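Local coordinates for 70 kDa protein (Xanthomonas sp., PDB 4B2N) that cleaves rubber oxidatively as a processive dioxygenase, a c-type cytochrome with two covalently bound hemes, at residues A[357-362]-A[652-657]; A[365-370]-A[395-400]; A[454-459]-A[487-492]; A[265-270]-A[448-453]. One frame throughout, in Å; residues are numbered along the deposited sequence.

Interaction 1. Residues A[357-362]-A[652-657]; sequences TALAEQ and RWALIE
Leu359 and Ala360 meet Ala654 and Glu657 at the crossing of helices 357-369 and 649-660, an arrangement recalling the steep contact between the N- and C-terminal helices of the cytochrome c fold. In keeping with that comparison, the first helix precedes Cys390 and Cys393, which anchor a heme c, and the second lies close to the end of the chain. The axes of the two segments approach to 6.9 Å at a crossing angle of -108°, and the CA atoms of Ala360 and Glu657 are 4.7 Å apart, a spacing allowed by the small side chain of Ala360.

Leu359 extends onto the facing helix with CG anti to its backbone N (chi1 -179°). One branch, CD1, settles on Ala654 at 3.7 Å from CA, while CG lies 3.7 Å from CB of Glu657. The side chains of Leu359 and Glu657 run at about a right angle to each other, the leucine against the aliphatic part of the glutamate. A bend at chi2 (70°) turns the buried carboxylate of Glu657 toward other partners: OE2 accepts from the backbone N of Asn356, just before helix 357-369, and OE1 forms a salt bridge with Lys660. That negative charge probably interacts favourably with the helix start. Within the same segment, Leu655 touches the heme. Beside the leucine, CB of Ala360 packs 3.7 Å from the backbone O of Glu657.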
loop_
_atom_site.group_PDB
_atom_site.type_symbol
_atom_site.label_atom_id
_atom_site.label_comp_id
_atom_site.label_asym_id
_atom_site.label_seq_id
_atom_site.Cartn_x
_atom_site.Cartn_y
_atom_site.Cartn_z
ATOM N N THR A 357 2.837 30.633 -10.062
ATOM C CA THR A 357 3.353 29.963 -11.243
ATOM C C THR A 357 4.852 30.198 -11.438
ATOM O O THR A 357 5.600 29.280 -11.795
ATOM C CB THR A 357 2.606 30.460 -12.464
ATOM O OG1 THR A 357 1.274 30.012 -12.327
ATOM C CG2 THR A 357 3.195 29.898 -13.773
ATOM N N ALA A 358 5.298 31.424 -11.182
ATOM C CA ALA A 358 6.723 31.698 -11.341
ATOM C C ALA A 358 7.597 30.976 -10.310
ATOM O O ALA A 358 8.724 30.587 -10.615
ATOM C CB ALA A 358 6.999 33.208 -11.329
ATOM N N LEU A 359 7.113 30.841 -9.078
ATOM C CA LEU A 359 7.873 30.151 -8.052
ATOM C C LEU A 359 7.946 28.634 -8.437
ATOM O O LEU A 359 9.013 27.985 -8.347
ATOM C CB LEU A 359 7.202 30.410 -6.674
ATOM C CG LEU A 359 7.833 29.803 -5.438
ATOM C CD1 LEU A 359 9.312 30.182 -5.392
ATOM C CD2 LEU A 359 7.046 30.073 -4.133
ATOM N N ALA A 360 6.817 28.103 -8.909
ATOM C CA ALA A 360 6.720 26.712 -9.357
ATOM C C ALA A 360 7.676 26.401 -10.526
ATOM O O ALA A 360 8.268 25.293 -10.628
ATOM C CB ALA A 360 5.268 26.394 -9.706
ATOM N N GLU A 361 7.905 27.413 -11.367
ATOM C CA GLU A 361 8.826 27.229 -12.486
ATOM C C GLU A 361 10.276 27.243 -11.999
ATOM O O GLU A 361 11.107 26.544 -12.541
ATOM C CB GLU A 361 8.580 28.259 -13.599
ATOM C CG GLU A 361 7.227 28.050 -14.288
ATOM C CD GLU A 361 7.084 28.817 -15.592
ATOM O OE1 GLU A 361 8.089 29.408 -16.061
ATOM O OE2 GLU A 361 5.970 28.826 -16.155
ATOM N N GLN A 362 10.605 28.066 -11.013
ATOM C CA GLN A 362 11.935 27.966 -10.403
ATOM C C GLN A 362 12.111 26.570 -9.774
ATOM O O GLN A 362 13.148 25.924 -9.927
ATOM C CB GLN A 362 12.127 29.069 -9.366
ATOM C CG GLN A 362 12.201 30.438 -10.050
ATOM C CD GLN A 362 12.445 31.594 -9.111
ATOM O OE1 GLN A 362 12.962 32.641 -9.539
ATOM N NE2 GLN A 362 12.076 31.445 -7.850
ATOM N N ARG A 652 14.017 25.076 -1.334
ATOM C CA ARG A 652 12.893 24.255 -0.751
ATOM C C ARG A 652 11.503 24.820 -1.007
ATOM O O ARG A 652 10.597 24.075 -1.433
ATOM C CB ARG A 652 13.113 24.030 0.751
ATOM C CG ARG A 652 14.397 23.291 1.088
ATOM C CD ARG A 652 14.689 23.290 2.569
ATOM N NE ARG A 652 15.798 22.359 2.793
ATOM C CZ ARG A 652 16.965 22.702 3.307
ATOM N NH1 ARG A 652 17.163 23.975 3.612
ATOM N NH2 ARG A 652 17.954 21.809 3.430
ATOM N N TRP A 653 11.277 26.109 -0.725
ATOM C CA TRP A 653 9.968 26.702 -1.075
ATOM C C TRP A 653 9.650 26.603 -2.558
ATOM O O TRP A 653 8.481 26.350 -2.901
ATOM C CB TRP A 653 9.906 28.168 -0.626
ATOM C CG TRP A 653 9.981 28.306 0.868
ATOM C CD1 TRP A 653 10.972 28.910 1.605
ATOM C CD2 TRP A 653 9.008 27.801 1.865
ATOM N NE1 TRP A 653 10.720 28.839 2.972
ATOM C CE2 TRP A 653 9.540 28.200 3.196
ATOM C CE3 TRP A 653 7.828 27.096 1.800
ATOM C CZ2 TRP A 653 8.880 27.885 4.380
ATOM C CZ3 TRP A 653 7.156 26.804 2.998
ATOM C CH2 TRP A 653 7.665 27.202 4.261
ATOM N N ALA A 654 10.672 26.760 -3.445
ATOM C CA ALA A 654 10.416 26.675 -4.897
ATOM C C ALA A 654 10.017 25.263 -5.254
ATOM O O ALA A 654 9.061 25.047 -6.042
ATOM C CB ALA A 654 11.631 27.098 -5.723
ATOM N N LEU A 655 10.728 24.307 -4.662
ATOM C CA LEU A 655 10.441 22.897 -4.931
ATOM C C LEU A 655 9.061 22.557 -4.398
ATOM O O LEU A 655 8.322 21.817 -5.068
ATOM C CB LEU A 655 11.473 22.024 -4.247
ATOM C CG LEU A 655 12.828 21.781 -4.942
ATOM C CD1 LEU A 655 13.734 21.161 -3.883
ATOM C CD2 LEU A 655 12.694 20.862 -6.172
ATOM N N ILE A 656 8.675 23.102 -3.241
ATOM C CA ILE A 656 7.295 22.852 -2.758
ATOM C C ILE A 656 6.222 23.405 -3.672
ATOM O O ILE A 656 5.209 22.735 -3.972
ATOM C CB ILE A 656 7.105 23.320 -1.304
ATOM C CG1 ILE A 656 7.767 22.308 -0.364
ATOM C CG2 ILE A 656 5.637 23.468 -0.936
ATOM C CD1 ILE A 656 8.195 22.992 0.946
ATOM N N GLU A 657 6.415 24.637 -4.128
ATOM C CA GLU A 657 5.499 25.214 -5.067
ATOM C C GLU A 657 5.408 24.362 -6.328
ATOM O O GLU A 657 4.319 24.170 -6.891
ATOM C CB GLU A 657 5.983 26.614 -5.447
ATOM C CG GLU A 657 4.794 27.437 -5.866
ATOM C CD GLU A 657 3.859 27.786 -4.722
ATOM O OE1 GLU A 657 4.165 27.499 -3.534
ATOM O OE2 GLU A 657 2.762 28.296 -5.022
#

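Interaction 2. Residues A[365-370]-A[395-400]; sequences VIYHER and GVYSPR
Tyr367 and His368, near the end of helix 357-369, grip the backbone directly after the CXXCH heme-attachment motif, whose His394 is an axial ligand of the heme iron. The packing is tight here. The Tyr367 hydroxyl donates to Gly395 O, with OH to O 2.8 Å, a C=O...donor angle of 141° and the donor slightly tilted from the carbonyl plane. Tyr397 lies against the same tyrosine, their ring planes at 44° and centroids 5.3 Å apart, while the Tyr397 hydroxyl is bonded to Leu506 N.

His368 is fixed at both nitrogens. ND1 bonds to Ala364 O one helical turn back, leaving NE2 to accept from Tyr397 N at 3.0 Å, nearly in the imidazole plane. CG of His368 is anti to its carbonyl carbon (chi1 -69°), which sets NE2 against the backbone of Tyr397. The ring of His401, from helix 399-402, stacks on the imidazole.

The other margin is loose. Glu369 and Arg400 are exposed, and their charged groups do not meet: Glu369 OE2 and Arg400 NH1 stay 6.5 Å apart, with OE2 bonded to His401 instead. Back in the buried part, Ser398 places CB over one face of the His368 ring, 3.2 Å from CE1.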
loop_
_atom_site.group_PDB
_atom_site.type_symbol
_atom_site.label_atom_id
_atom_site.label_comp_id
_atom_site.label_asym_id
_atom_site.label_seq_id
_atom_site.Cartn_x
_atom_site.Cartn_y
_atom_site.Cartn_z
ATOM N N VAL A 365 12.772 23.889 -12.331
ATOM C CA VAL A 365 14.153 23.866 -12.740
ATOM C C VAL A 365 15.016 23.162 -11.710
ATOM O O VAL A 365 15.898 22.386 -12.088
ATOM C CB VAL A 365 14.703 25.303 -13.030
ATOM C CG1 VAL A 365 16.181 25.233 -13.438
ATOM C CG2 VAL A 365 13.942 25.881 -14.206
ATOM N N ILE A 366 14.803 23.485 -10.428
ATOM C CA ILE A 366 15.603 22.938 -9.383
ATOM C C ILE A 366 15.349 21.442 -9.419
ATOM O O ILE A 366 16.283 20.638 -9.398
ATOM C CB ILE A 366 15.189 23.522 -8.027
ATOM C CG1 ILE A 366 15.645 25.014 -7.902
ATOM C CG2 ILE A 366 15.877 22.738 -6.901
ATOM C CD1 ILE A 366 14.731 25.796 -6.957
ATOM N N TYR A 367 14.064 21.075 -9.490
ATOM C CA TYR A 367 13.656 19.641 -9.486
ATOM C C TYR A 367 14.518 18.834 -10.496
ATOM O O TYR A 367 15.113 17.793 -10.156
ATOM C CB TYR A 367 12.139 19.512 -9.771
ATOM C CG TYR A 367 11.735 18.023 -9.821
ATOM C CD1 TYR A 367 11.950 17.283 -10.945
ATOM C CD2 TYR A 367 11.188 17.389 -8.720
ATOM C CE1 TYR A 367 11.663 15.921 -10.984
ATOM C CE2 TYR A 367 10.903 16.048 -8.756
ATOM C CZ TYR A 367 11.137 15.329 -9.865
ATOM O OH TYR A 367 10.853 13.992 -9.865
ATOM N N HIS A 368 14.595 19.329 -11.728
ATOM C CA HIS A 368 15.228 18.597 -12.827
ATOM C C HIS A 368 16.729 18.856 -12.969
ATOM O O HIS A 368 17.463 18.062 -13.592
ATOM C CB HIS A 368 14.521 18.992 -14.108
ATOM C CG HIS A 368 13.116 18.493 -14.197
ATOM N ND1 HIS A 368 12.040 19.202 -13.707
ATOM C CD2 HIS A 368 12.622 17.289 -14.692
ATOM C CE1 HIS A 368 10.917 18.474 -13.938
ATOM N NE2 HIS A 368 11.275 17.323 -14.555
ATOM N N GLU A 369 17.243 19.916 -12.345
ATOM C CA GLU A 369 18.616 20.270 -12.678
ATOM C C GLU A 369 19.569 20.445 -11.537
ATOM O O GLU A 369 20.777 20.385 -11.768
ATOM C CB GLU A 369 18.661 21.541 -13.576
ATOM C CG GLU A 369 17.891 21.377 -14.894
ATOM C CD GLU A 369 17.893 22.614 -15.777
ATOM O OE1 GLU A 369 18.775 23.482 -15.613
ATOM O OE2 GLU A 369 17.027 22.728 -16.654
ATOM N N ARG A 370 19.061 20.676 -10.324
ATOM C CA ARG A 370 19.965 21.005 -9.208
ATOM C C ARG A 370 20.616 19.724 -8.692
ATOM O O ARG A 370 19.929 18.791 -8.284
ATOM C CB ARG A 370 19.225 21.745 -8.085
ATOM C CG ARG A 370 20.085 22.764 -7.297
ATOM C CD ARG A 370 21.065 22.145 -6.324
ATOM N NE ARG A 370 21.140 22.899 -5.054
ATOM C CZ ARG A 370 21.875 22.513 -4.009
ATOM N NH1 ARG A 370 22.629 21.419 -4.099
ATOM N NH2 ARG A 370 21.885 23.227 -2.878
ATOM N N GLY A 395 11.879 10.668 -11.310
ATOM C CA GLY A 395 11.262 10.794 -12.622
ATOM C C GLY A 395 11.313 12.187 -13.197
ATOM O O GLY A 395 11.410 13.177 -12.447
ATOM N N VAL A 396 11.190 12.270 -14.522
ATOM C CA VAL A 396 11.105 13.565 -15.219
ATOM C C VAL A 396 9.654 13.973 -15.512
ATOM O O VAL A 396 8.908 13.230 -16.176
ATOM C CB VAL A 396 11.852 13.473 -16.575
ATOM C CG1 VAL A 396 11.684 14.768 -17.365
ATOM C CG2 VAL A 396 13.329 13.178 -16.352
ATOM N N TYR A 397 9.245 15.140 -14.980
ATOM C CA TYR A 397 7.859 15.576 -15.071
ATOM C C TYR A 397 7.665 16.655 -16.111
ATOM O O TYR A 397 6.606 16.737 -16.676
ATOM C CB TYR A 397 7.295 16.080 -13.726
ATOM C CG TYR A 397 7.260 14.994 -12.688
ATOM C CD1 TYR A 397 6.655 13.785 -12.955
ATOM C CD2 TYR A 397 7.889 15.167 -11.470
ATOM C CE1 TYR A 397 6.679 12.742 -12.015
ATOM C CE2 TYR A 397 7.972 14.150 -10.531
ATOM C CZ TYR A 397 7.342 12.946 -10.795
ATOM O OH TYR A 397 7.418 11.960 -9.855
ATOM N N SER A 398 8.662 17.508 -16.285
ATOM C CA SER A 398 8.566 18.713 -17.093
ATOM C C SER A 398 8.586 18.304 -18.573
ATOM O O SER A 398 9.531 17.574 -18.999
ATOM C CB SER A 398 9.751 19.614 -16.738
ATOM O OG SER A 398 10.291 20.248 -17.876
ATOM N N PRO A 399 7.543 18.710 -19.348
ATOM C CA PRO A 399 7.541 18.305 -20.758
ATOM C C PRO A 399 8.815 18.759 -21.477
ATOM O O PRO A 399 9.315 18.080 -22.351
ATOM C CB PRO A 399 6.326 19.057 -21.320
ATOM C CG PRO A 399 5.402 19.172 -20.148
ATOM C CD PRO A 399 6.345 19.501 -19.010
ATOM N N ARG A 400 9.328 19.910 -21.071
ATOM C CA ARG A 400 10.560 20.432 -21.683
ATOM C C ARG A 400 11.745 19.487 -21.456
ATOM O O ARG A 400 12.455 19.167 -22.388
ATOM C CB ARG A 400 10.868 21.825 -21.172
ATOM C CG ARG A 400 12.078 22.463 -21.847
ATOM C CD ARG A 400 12.519 23.777 -21.198
ATOM N NE ARG A 400 11.444 24.758 -21.136
ATOM C CZ ARG A 400 11.526 25.937 -20.523
ATOM N NH1 ARG A 400 12.652 26.326 -19.911
ATOM N NH2 ARG A 400 10.470 26.730 -20.501
#

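Interaction 3. Residues A[454-459]-A[487-492]; sequences NLSPSW and YSPLGP
Ser456 and Gly491 mark the nearest backbone approach, CA to CA 5.7 Å, where a type I beta turn from Ser456 to Trp459 faces an irregular segment rich in proline. The turn is closed by Trp459 N bonding to Ser456 O.

Ser456 touches both its own turn and the facing segment. With OG anti to the backbone N (chi1 176°), its hydroxyl folds back into the turn and accepts from Ser458 N at 3.1 Å and an N-H...O angle of 157°, which makes an ST turn. The same OG meets Pro489 CB at 3.2 Å. A water links the segments: it donates to Leu490 O at 2.6 Å and is also hydrogen-bonded to Ser456 OG.

Pro489 has the largest area buried by this contact. Its CG sits near the plane of the Trp459 indole, at the edge, 4.2 Å from Trp459 CB, while Asn454 CB rests 3.4 Å above the centre of the same indole. At the other end, Leu455 and Pro492 cross at about a right angle, with Leu455 CD1 3.7 Å from Pro492 CG. Tyr462 meets the Trp459 ring edge-to-face.

Direct contact is largely packing against the two proline rings, and the polar link identified here is the water. The Ser456 hydroxyl thus contributes both to the fold of the turn and, through that water, to its link with segment 487-492.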
loop_
_atom_site.group_PDB
_atom_site.type_symbol
_atom_site.label_atom_id
_atom_site.label_comp_id
_atom_site.label_asym_id
_atom_site.label_seq_id
_atom_site.Cartn_x
_atom_site.Cartn_y
_atom_site.Cartn_z
ATOM N N ASN A 454 2.867 -21.039 -13.618
ATOM C CA ASN A 454 2.101 -21.670 -14.697
ATOM C C ASN A 454 2.617 -21.251 -16.087
ATOM O O ASN A 454 2.264 -21.890 -17.084
ATOM C CB ASN A 454 0.611 -21.401 -14.562
ATOM C CG ASN A 454 0.275 -19.926 -14.680
ATOM O OD1 ASN A 454 -0.652 -19.560 -15.415
ATOM N ND2 ASN A 454 1.019 -19.070 -13.969
ATOM N N LEU A 455 3.465 -20.226 -16.157
ATOM C CA LEU A 455 4.059 -19.805 -17.407
ATOM C C LEU A 455 5.391 -20.523 -17.723
ATOM O O LEU A 455 6.060 -20.221 -18.736
ATOM C CB LEU A 455 4.294 -18.286 -17.400
ATOM C CG LEU A 455 3.082 -17.485 -16.986
ATOM C CD1 LEU A 455 3.479 -16.024 -17.036
ATOM C CD2 LEU A 455 1.889 -17.780 -17.924
ATOM N N SER A 456 5.803 -21.418 -16.835
ATOM C CA SER A 456 6.993 -22.228 -17.097
ATOM C C SER A 456 6.731 -23.199 -18.229
ATOM O O SER A 456 5.613 -23.694 -18.336
ATOM C CB SER A 456 7.274 -23.098 -15.873
ATOM O OG SER A 456 8.366 -23.969 -16.143
ATOM N N PRO A 457 7.740 -23.460 -19.078
ATOM C CA PRO A 457 7.425 -24.462 -20.103
ATOM C C PRO A 457 7.247 -25.870 -19.507
ATOM O O PRO A 457 6.622 -26.737 -20.144
ATOM C CB PRO A 457 8.603 -24.406 -21.067
ATOM C CG PRO A 457 9.695 -23.699 -20.297
ATOM C CD PRO A 457 9.030 -22.794 -19.279
ATOM N N SER A 458 7.724 -26.069 -18.281
ATOM C CA SER A 458 7.749 -27.383 -17.615
ATOM C C SER A 458 6.467 -27.602 -16.890
ATOM O O SER A 458 6.259 -28.669 -16.367
ATOM C CB SER A 458 8.852 -27.456 -16.538
ATOM O OG SER A 458 10.052 -26.797 -16.879
ATOM N N TRP A 459 5.605 -26.588 -16.808
ATOM C CA TRP A 459 4.411 -26.699 -15.997
ATOM C C TRP A 459 3.394 -27.427 -16.779
ATOM O O TRP A 459 2.975 -26.982 -17.844
ATOM C CB TRP A 459 3.895 -25.293 -15.593
ATOM C CG TRP A 459 2.652 -25.141 -14.696
ATOM C CD1 TRP A 459 2.623 -25.005 -13.291
ATOM C CD2 TRP A 459 1.250 -24.989 -15.106
ATOM N NE1 TRP A 459 1.343 -24.864 -12.825
ATOM C CE2 TRP A 459 0.470 -24.796 -13.868
ATOM C CE3 TRP A 459 0.571 -24.973 -16.348
ATOM C CZ2 TRP A 459 -0.880 -24.575 -13.895
ATOM C CZ3 TRP A 459 -0.800 -24.777 -16.353
ATOM C CH2 TRP A 459 -1.524 -24.582 -15.153
ATOM N N TYR A 487 12.440 -28.385 -7.985
ATOM C CA TYR A 487 11.355 -29.343 -7.937
ATOM C C TYR A 487 10.194 -28.679 -8.717
ATOM O O TYR A 487 9.907 -29.025 -9.867
ATOM C CB TYR A 487 10.954 -29.619 -6.479
ATOM C CG TYR A 487 9.783 -30.558 -6.366
ATOM C CD1 TYR A 487 9.921 -31.904 -6.755
ATOM C CD2 TYR A 487 8.534 -30.127 -5.931
ATOM C CE1 TYR A 487 8.857 -32.807 -6.651
ATOM C CE2 TYR A 487 7.461 -31.032 -5.856
ATOM C CZ TYR A 487 7.646 -32.352 -6.199
ATOM O OH TYR A 487 6.625 -33.278 -6.136
ATOM N N SER A 488 9.524 -27.739 -8.083
ATOM C CA SER A 488 8.440 -26.994 -8.773
ATOM C C SER A 488 9.018 -26.051 -9.818
ATOM O O SER A 488 10.057 -25.410 -9.597
ATOM C CB SER A 488 7.660 -26.158 -7.777
ATOM O OG SER A 488 7.159 -26.936 -6.696
ATOM N N PRO A 489 8.351 -25.914 -10.953
ATOM C CA PRO A 489 9.026 -24.975 -11.871
ATOM C C PRO A 489 9.010 -23.508 -11.358
ATOM O O PRO A 489 8.115 -23.106 -10.563
ATOM C CB PRO A 489 8.245 -25.111 -13.154
ATOM C CG PRO A 489 6.923 -25.757 -12.785
ATOM C CD PRO A 489 7.089 -26.460 -11.464
ATOM N N LEU A 490 9.986 -22.759 -11.823
ATOM C CA LEU A 490 10.074 -21.336 -11.530
ATOM C C LEU A 490 9.194 -20.519 -12.478
ATOM O O LEU A 490 9.062 -20.852 -13.642
ATOM C CB LEU A 490 11.467 -20.834 -11.637
ATOM C CG LEU A 490 12.497 -21.605 -10.817
ATOM C CD1 LEU A 490 13.750 -20.775 -10.831
ATOM C CD2 LEU A 490 12.091 -21.834 -9.384
ATOM N N GLY A 491 8.618 -19.426 -11.983
ATOM C CA GLY A 491 7.897 -18.519 -12.890
ATOM C C GLY A 491 8.646 -17.227 -13.147
ATOM O O GLY A 491 9.679 -16.970 -12.477
ATOM N N PRO A 492 8.105 -16.371 -14.028
ATOM C CA PRO A 492 8.815 -15.136 -14.417
ATOM C C PRO A 492 8.557 -13.995 -13.418
ATOM O O PRO A 492 9.343 -13.051 -13.419
ATOM C CB PRO A 492 8.273 -14.867 -15.814
ATOM C CG PRO A 492 6.853 -15.402 -15.749
ATOM C CD PRO A 492 6.969 -16.628 -14.921
HETATM O O HOH W 1 10.199 -22.452 -15.388
#

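Interaction 4. Residues A[265-270]-A[448-453]; sequences ETLTLA and GWWAYN
Leu267, Glu265 and Trp449 account for most of the surface buried where segment 265-270 lies against segment 448-453. CD1 of Leu267 stands over the Trp449 indole, 3.5 Å from the centroid of the six-membered ring and 6° off the ring normal, a CH-pi contact. CD2 lies 3.6 Å from NE1 of Trp450, approaching that ring obliquely, so the leucine fork is shared between two tryptophans. These also meet each other, with Trp449 CZ3 3.4 Å above one face of the Trp450 ring, toward its rim. Leu267 adopts left-handed helical backbone angles (phi 69°), a bend from which its side chain points at the indoles.

In Trp449, CG anti to the backbone N (chi1 174°) sets the indole against Leu267 CD1. CB of the same residue lies 3.6 Å from Glu265 O. That carbonyl is also one end of a water bridge: the water donates to Glu265 O at 3.2 Å and to Asn453 OD1 at 2.6 Å. The amide nitrogen of Asn453 is held by Pro489 O. Closest in backbone are Glu265 and Gly448, CA to CA 4.4 Å; without a side chain on Gly448, Glu265 CG can lie 4.3 Å from its CA.

Both segments are loops, packed among helices. His312 stacks on Trp449, Val319 of helix 312-319 touches Leu267 and both tryptophans, Arg330 of helix 326-331 touches Leu267 and Trp449, and Arg477 of helix 467-481 lies against Glu265.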
loop_
_atom_site.group_PDB
_atom_site.type_symbol
_atom_site.label_atom_id
_atom_site.label_comp_id
_atom_site.label_asym_id
_atom_site.label_seq_id
_atom_site.Cartn_x
_atom_site.Cartn_y
_atom_site.Cartn_z
ATOM N N GLU A 265 1.840 -23.581 -4.634
ATOM C CA GLU A 265 1.558 -23.895 -6.021
ATOM C C GLU A 265 0.065 -23.897 -6.321
ATOM O O GLU A 265 -0.340 -23.603 -7.451
ATOM C CB GLU A 265 2.140 -25.248 -6.367
ATOM C CG GLU A 265 3.673 -25.298 -6.374
ATOM C CD GLU A 265 4.099 -26.715 -6.674
ATOM O OE1 GLU A 265 4.247 -27.559 -5.756
ATOM O OE2 GLU A 265 4.228 -27.028 -7.857
ATOM N N THR A 266 -0.761 -24.235 -5.320
ATOM C CA THR A 266 -2.173 -24.445 -5.581
ATOM C C THR A 266 -3.084 -23.491 -4.791
ATOM O O THR A 266 -4.216 -23.312 -5.164
ATOM C CB THR A 266 -2.603 -25.878 -5.222
ATOM O OG1 THR A 266 -2.627 -26.022 -3.789
ATOM C CG2 THR A 266 -1.616 -26.891 -5.864
ATOM N N LEU A 267 -2.552 -22.863 -3.736
ATOM C CA LEU A 267 -3.315 -22.047 -2.825
ATOM C C LEU A 267 -4.285 -22.850 -1.947
ATOM O O LEU A 267 -5.131 -22.248 -1.293
ATOM C CB LEU A 267 -3.998 -20.811 -3.534
ATOM C CG LEU A 267 -3.087 -19.953 -4.443
ATOM C CD1 LEU A 267 -3.940 -18.753 -5.002
ATOM C CD2 LEU A 267 -1.863 -19.521 -3.678
ATOM N N THR A 268 -4.120 -24.175 -1.878
ATOM C CA THR A 268 -4.766 -24.974 -0.873
ATOM C C THR A 268 -4.330 -24.513 0.542
ATOM O O THR A 268 -3.161 -24.196 0.797
ATOM C CB THR A 268 -4.365 -26.461 -1.014
ATOM O OG1 THR A 268 -4.646 -26.906 -2.347
ATOM C CG2 THR A 268 -5.108 -27.300 -0.039
ATOM N N LEU A 269 -5.303 -24.388 1.430
ATOM C CA LEU A 269 -4.996 -24.144 2.819
ATOM C C LEU A 269 -4.433 -25.471 3.381
ATOM O O LEU A 269 -5.136 -26.435 3.534
ATOM C CB LEU A 269 -6.258 -23.753 3.602
ATOM C CG LEU A 269 -6.138 -23.544 5.119
ATOM C CD1 LEU A 269 -5.108 -22.467 5.434
ATOM C CD2 LEU A 269 -7.481 -23.173 5.762
ATOM N N ALA A 270 -3.151 -25.499 3.641
ATOM C CA ALA A 270 -2.478 -26.721 4.069
ATOM C C ALA A 270 -1.210 -26.259 4.778
ATOM O O ALA A 270 -0.163 -26.128 4.167
ATOM C CB ALA A 270 -2.154 -27.587 2.836
ATOM N N GLY A 448 6.340 -20.952 -7.490
ATOM C CA GLY A 448 4.925 -21.361 -7.412
ATOM C C GLY A 448 3.957 -20.393 -8.063
ATOM O O GLY A 448 4.333 -19.545 -8.872
ATOM N N TRP A 449 2.720 -20.443 -7.613
ATOM C CA TRP A 449 1.654 -19.671 -8.243
ATOM C C TRP A 449 1.946 -18.166 -8.113
ATOM O O TRP A 449 1.728 -17.380 -9.044
ATOM C CB TRP A 449 0.324 -20.108 -7.536
ATOM C CG TRP A 449 -0.854 -19.287 -7.994
ATOM C CD1 TRP A 449 -1.732 -19.543 -9.056
ATOM C CD2 TRP A 449 -1.278 -18.019 -7.415
ATOM N NE1 TRP A 449 -2.659 -18.531 -9.171
ATOM C CE2 TRP A 449 -2.439 -17.575 -8.187
ATOM C CE3 TRP A 449 -0.790 -17.186 -6.370
ATOM C CZ2 TRP A 449 -3.087 -16.357 -7.910
ATOM C CZ3 TRP A 449 -1.460 -16.008 -6.084
ATOM C CH2 TRP A 449 -2.576 -15.576 -6.864
ATOM N N TRP A 450 2.493 -17.748 -6.988
ATOM C CA TRP A 450 2.780 -16.339 -6.784
ATOM C C TRP A 450 3.659 -15.785 -7.873
ATOM O O TRP A 450 3.437 -14.643 -8.332
ATOM C CB TRP A 450 3.406 -16.159 -5.399
ATOM C CG TRP A 450 2.415 -16.570 -4.362
ATOM C CD1 TRP A 450 2.312 -17.802 -3.725
ATOM C CD2 TRP A 450 1.286 -15.760 -3.861
ATOM N NE1 TRP A 450 1.208 -17.805 -2.908
ATOM C CE2 TRP A 450 0.556 -16.602 -2.955
ATOM C CE3 TRP A 450 0.876 -14.439 -4.059
ATOM C CZ2 TRP A 450 -0.552 -16.114 -2.230
ATOM C CZ3 TRP A 450 -0.201 -13.956 -3.366
ATOM C CH2 TRP A 450 -0.934 -14.791 -2.483
ATOM N N ALA A 451 4.620 -16.607 -8.337
ATOM C CA ALA A 451 5.542 -16.131 -9.380
ATOM C C ALA A 451 4.979 -16.486 -10.764
ATOM O O ALA A 451 5.713 -16.403 -11.710
ATOM C CB ALA A 451 7.001 -16.698 -9.196
ATOM N N TYR A 452 3.696 -16.861 -10.860
ATOM C CA TYR A 452 3.107 -17.301 -12.148
ATOM C C TYR A 452 3.926 -18.442 -12.787
ATOM O O TYR A 452 4.375 -18.340 -13.981
ATOM C CB TYR A 452 3.072 -16.142 -13.175
ATOM C CG TYR A 452 2.130 -15.015 -12.920
ATOM C CD1 TYR A 452 2.343 -14.106 -11.861
ATOM C CD2 TYR A 452 1.029 -14.826 -13.753
ATOM C CE1 TYR A 452 1.501 -13.005 -11.675
ATOM C CE2 TYR A 452 0.168 -13.706 -13.594
ATOM C CZ TYR A 452 0.418 -12.825 -12.555
ATOM O OH TYR A 452 -0.446 -11.792 -12.388
ATOM N N ASN A 453 4.257 -19.430 -11.983
ATOM C CA ASN A 453 4.981 -20.602 -12.478
ATOM C C ASN A 453 4.131 -21.392 -13.451
ATOM O O ASN A 453 4.624 -22.272 -14.085
ATOM C CB ASN A 453 5.641 -21.465 -11.352
ATOM C CG ASN A 453 4.689 -22.470 -10.698
ATOM O OD1 ASN A 453 3.462 -22.249 -10.646
ATOM N ND2 ASN A 453 5.249 -23.554 -10.141
HETATM O O HOH W 2 1.652 -24.022 -9.881
#

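Interactions 1 and 2 share helix 357-369 beside one heme c and touch directly, Ala654 CB packing 3.6 Å from Ile366 CD1. Interactions 3 and 4, with centres 11 Å apart, each use a piece of one loop, 448-453 running directly into 454-459; Ser488 OG and Glu265 OE1, 3.1 Å apart, probably form a hydrogen bond between them. Interactions 1 and 4 lie on opposite sides of the chain's centre, their centres about 49 Å apart. Interactions 2 and 4 are buried, whereas 1 and 3 are partly buried. Chemistry follows structure: helix-helix packing in 1, direct hydrogen bonds to loop backbone in 2, proline packing in 3 and leucine-indole packing in 4, the last two each with a bridging water.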